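Side-chain contact in pilotin OutS (Dickeya dadantii, PDB 3UTK), which serves as the pilot lipoprotein of the type II secretion system, interacting with the secretin OutD in the export of pectate lyases and cellulases across the outer membrane: residues Q91-P94 against Q95-N99. Sequence-based numbering, arbitrary orientation.
Sequences QSLP and QLSEN
L96 lays its CB against the carbonyl oxygen of S92, a close CH...O approach with CB 3.0 Å from S92 O, just past P94, which starts helix 94-106 where its lack of an N-H costs no helical bond. S97 grips the opening turn twice. Its backbone N donates to L93 O over 3.0 Å, and its hydroxyl OG donates to that same L93 O over 2.7 Å. The two donors come from opposite faces of the L93 carbonyl plane; OG sits above it, 36° out of the plane and off the lone pairs. With OG beside its own backbone N (chi1 -65°), the serine hydroxyl folds back along the helix, and L93 CD1 lies 3.8 Å from S97 OG. This is a serine in the first turn of a helix whose buried hydroxyl bonds back to the i-4 carbonyl alongside its own N-H. E98 N continues the helical pattern, reaching P94 O at 3.2 Å, while E98 OE1 forms a salt bridge with K55 NZ. Around this helix start, S97 touches A48 and V51 of helix 40-60 and L73 of helix 69-82, L96 touches A48, and L93 reaches L73 and V77, joining the loop and helix 94-106 to both preceding helices.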
ATOM      1  N   GLN A  91      -7.662 -13.242  -0.905  1.00 54.04           N
ATOM      2  CA  GLN A  91      -8.353 -13.059  -2.187  1.00 53.15           C
ATOM      3  C   GLN A  91      -8.772 -11.618  -2.514  1.00 56.03           C
ATOM      4  O   GLN A  91      -8.644 -11.159  -3.660  1.00 51.07           O
ATOM      5  CB  GLN A  91      -9.568 -13.994  -2.273  1.00 57.47           C
ATOM      6  CG  GLN A  91      -9.207 -15.462  -2.452  1.00 59.95           C
ATOM      7  CD  GLN A  91      -9.029 -16.196  -1.134  1.00 64.76           C
ATOM      8  OE1 GLN A  91      -9.214 -15.625  -0.059  1.00 66.66           O
ATOM      9  NE2 GLN A  91      -8.681 -17.472  -1.213  1.00 67.98           N
ATOM     10  N   SER A  92      -9.258 -10.903  -1.505  1.00 59.11           N
ATOM     11  CA  SER A  92      -9.803  -9.568  -1.708  1.00 55.60           C
ATOM     12  C   SER A  92      -8.769  -8.454  -1.536  1.00 51.45           C
ATOM     13  O   SER A  92      -9.106  -7.379  -1.034  1.00 55.08           O
ATOM     14  CB  SER A  92     -10.961  -9.330  -0.740  1.00 59.17           C
ATOM     15  OG  SER A  92     -10.521  -9.437   0.604  1.00 60.16           O
ATOM     16  N   LEU A  93      -7.531  -8.681  -1.977  1.00 48.31           N
ATOM     17  CA  LEU A  93      -6.467  -7.682  -1.770  1.00 45.01           C
ATOM     18  C   LEU A  93      -6.290  -6.632  -2.885  1.00 45.69           C
ATOM     19  O   LEU A  93      -6.242  -5.435  -2.603  1.00 45.60           O
ATOM     20  CB  LEU A  93      -5.113  -8.350  -1.448  1.00 44.12           C
ATOM     21  CG  LEU A  93      -3.954  -7.367  -1.190  1.00 44.76           C
ATOM     22  CD1 LEU A  93      -4.282  -6.400  -0.059  1.00 43.84           C
ATOM     23  CD2 LEU A  93      -2.629  -8.089  -0.909  1.00 43.67           C
ATOM     24  N   PRO A  94      -6.175  -7.071  -4.151  1.00 44.99           N
ATOM     25  CA  PRO A  94      -5.946  -6.088  -5.224  1.00 44.66           C
ATOM     26  C   PRO A  94      -7.104  -5.105  -5.461  1.00 42.83           C
ATOM     27  O   PRO A  94      -6.869  -3.902  -5.586  1.00 44.29           O
ATOM     28  CB  PRO A  94      -5.740  -6.960  -6.464  1.00 44.78           C
ATOM     29  CG  PRO A  94      -5.331  -8.315  -5.921  1.00 45.89           C
ATOM     30  CD  PRO A  94      -6.097  -8.460  -4.644  1.00 47.76           C
ATOM     31  N   GLN A  95      -8.333  -5.605  -5.553  1.00 45.56           N
ATOM     32  CA  GLN A  95      -9.477  -4.716  -5.715  1.00 46.00           C
ATOM     33  C   GLN A  95      -9.644  -3.795  -4.510  1.00 44.62           C
ATOM     34  O   GLN A  95      -9.957  -2.610  -4.663  1.00 43.03           O
ATOM     35  CB  GLN A  95     -10.766  -5.501  -5.944  1.00 47.35           C
ATOM     36  CG  GLN A  95     -11.975  -4.596  -6.152  1.00 51.71           C
ATOM     37  CD  GLN A  95     -11.773  -3.621  -7.301  1.00 56.86           C
ATOM     38  OE1 GLN A  95     -11.294  -3.994  -8.371  1.00 59.50           O
ATOM     39  NE2 GLN A  95     -12.129  -2.363  -7.080  1.00 58.40           N
ATOM     40  N   LEU A  96      -9.443  -4.337  -3.313  1.00 42.39           N
ATOM     41  CA  LEU A  96      -9.587  -3.530  -2.108  1.00 40.70           C
ATOM     42  C   LEU A  96      -8.576  -2.392  -2.126  1.00 37.25           C
ATOM     43  O   LEU A  96      -8.888  -1.264  -1.741  1.00 37.48           O
ATOM     44  CB  LEU A  96      -9.405  -4.373  -0.846  1.00 43.51           C
ATOM     45  CG  LEU A  96      -9.459  -3.537   0.439  1.00 47.12           C
ATOM     46  CD1 LEU A  96     -10.800  -2.808   0.554  1.00 46.83           C
ATOM     47  CD2 LEU A  96      -9.199  -4.381   1.670  1.00 47.79           C
ATOM     48  N   SER A  97      -7.369  -2.696  -2.590  1.00 36.01           N
ATOM     49  CA  SER A  97      -6.293  -1.713  -2.667  1.00 34.54           C
ATOM     50  C   SER A  97      -6.673  -0.547  -3.572  1.00 33.86           C
ATOM     51  O   SER A  97      -6.463   0.620  -3.226  1.00 33.19           O
ATOM     52  CB  SER A  97      -5.015  -2.367  -3.197  1.00 34.09           C
ATOM     53  OG  SER A  97      -4.527  -3.350  -2.305  1.00 36.15           O
ATOM     54  N   GLU A  98      -7.233  -0.876  -4.734  1.00 34.99           N
ATOM     55  CA  GLU A  98      -7.653   0.132  -5.698  1.00 34.73           C
ATOM     56  C   GLU A  98      -8.812   0.959  -5.142  1.00 35.20           C
ATOM     57  O   GLU A  98      -8.852   2.178  -5.324  1.00 33.49           O
ATOM     58  CB  GLU A  98      -8.026  -0.519  -7.036  1.00 35.13           C
ATOM     59  CG  GLU A  98      -8.543   0.443  -8.108  1.00 36.92           C
ATOM     60  CD  GLU A  98      -7.517   1.484  -8.545  1.00 39.91           C
ATOM     61  OE1 GLU A  98      -6.326   1.344  -8.201  1.00 39.22           O
ATOM     62  OE2 GLU A  98      -7.909   2.449  -9.240  1.00 43.56           O
ATOM     63  N   ASN A  99      -9.746   0.304  -4.456  1.00 34.84           N
ATOM     64  CA  ASN A  99     -10.871   1.020  -3.842  1.00 34.84           C
ATOM     65  C   ASN A  99     -10.415   2.038  -2.801  1.00 32.64           C
ATOM     66  O   ASN A  99     -10.916   3.162  -2.755  1.00 33.47           O
ATOM     67  CB  ASN A  99     -11.866   0.048  -3.213  1.00 37.93           C
ATOM     68  CG  ASN A  99     -12.653  -0.725  -4.248  1.00 44.96           C
ATOM     69  OD1 ASN A  99     -13.380  -1.667  -3.919  1.00 48.31           O
ATOM     70  ND2 ASN A  99     -12.510  -0.336  -5.509  1.00 44.09           N
TER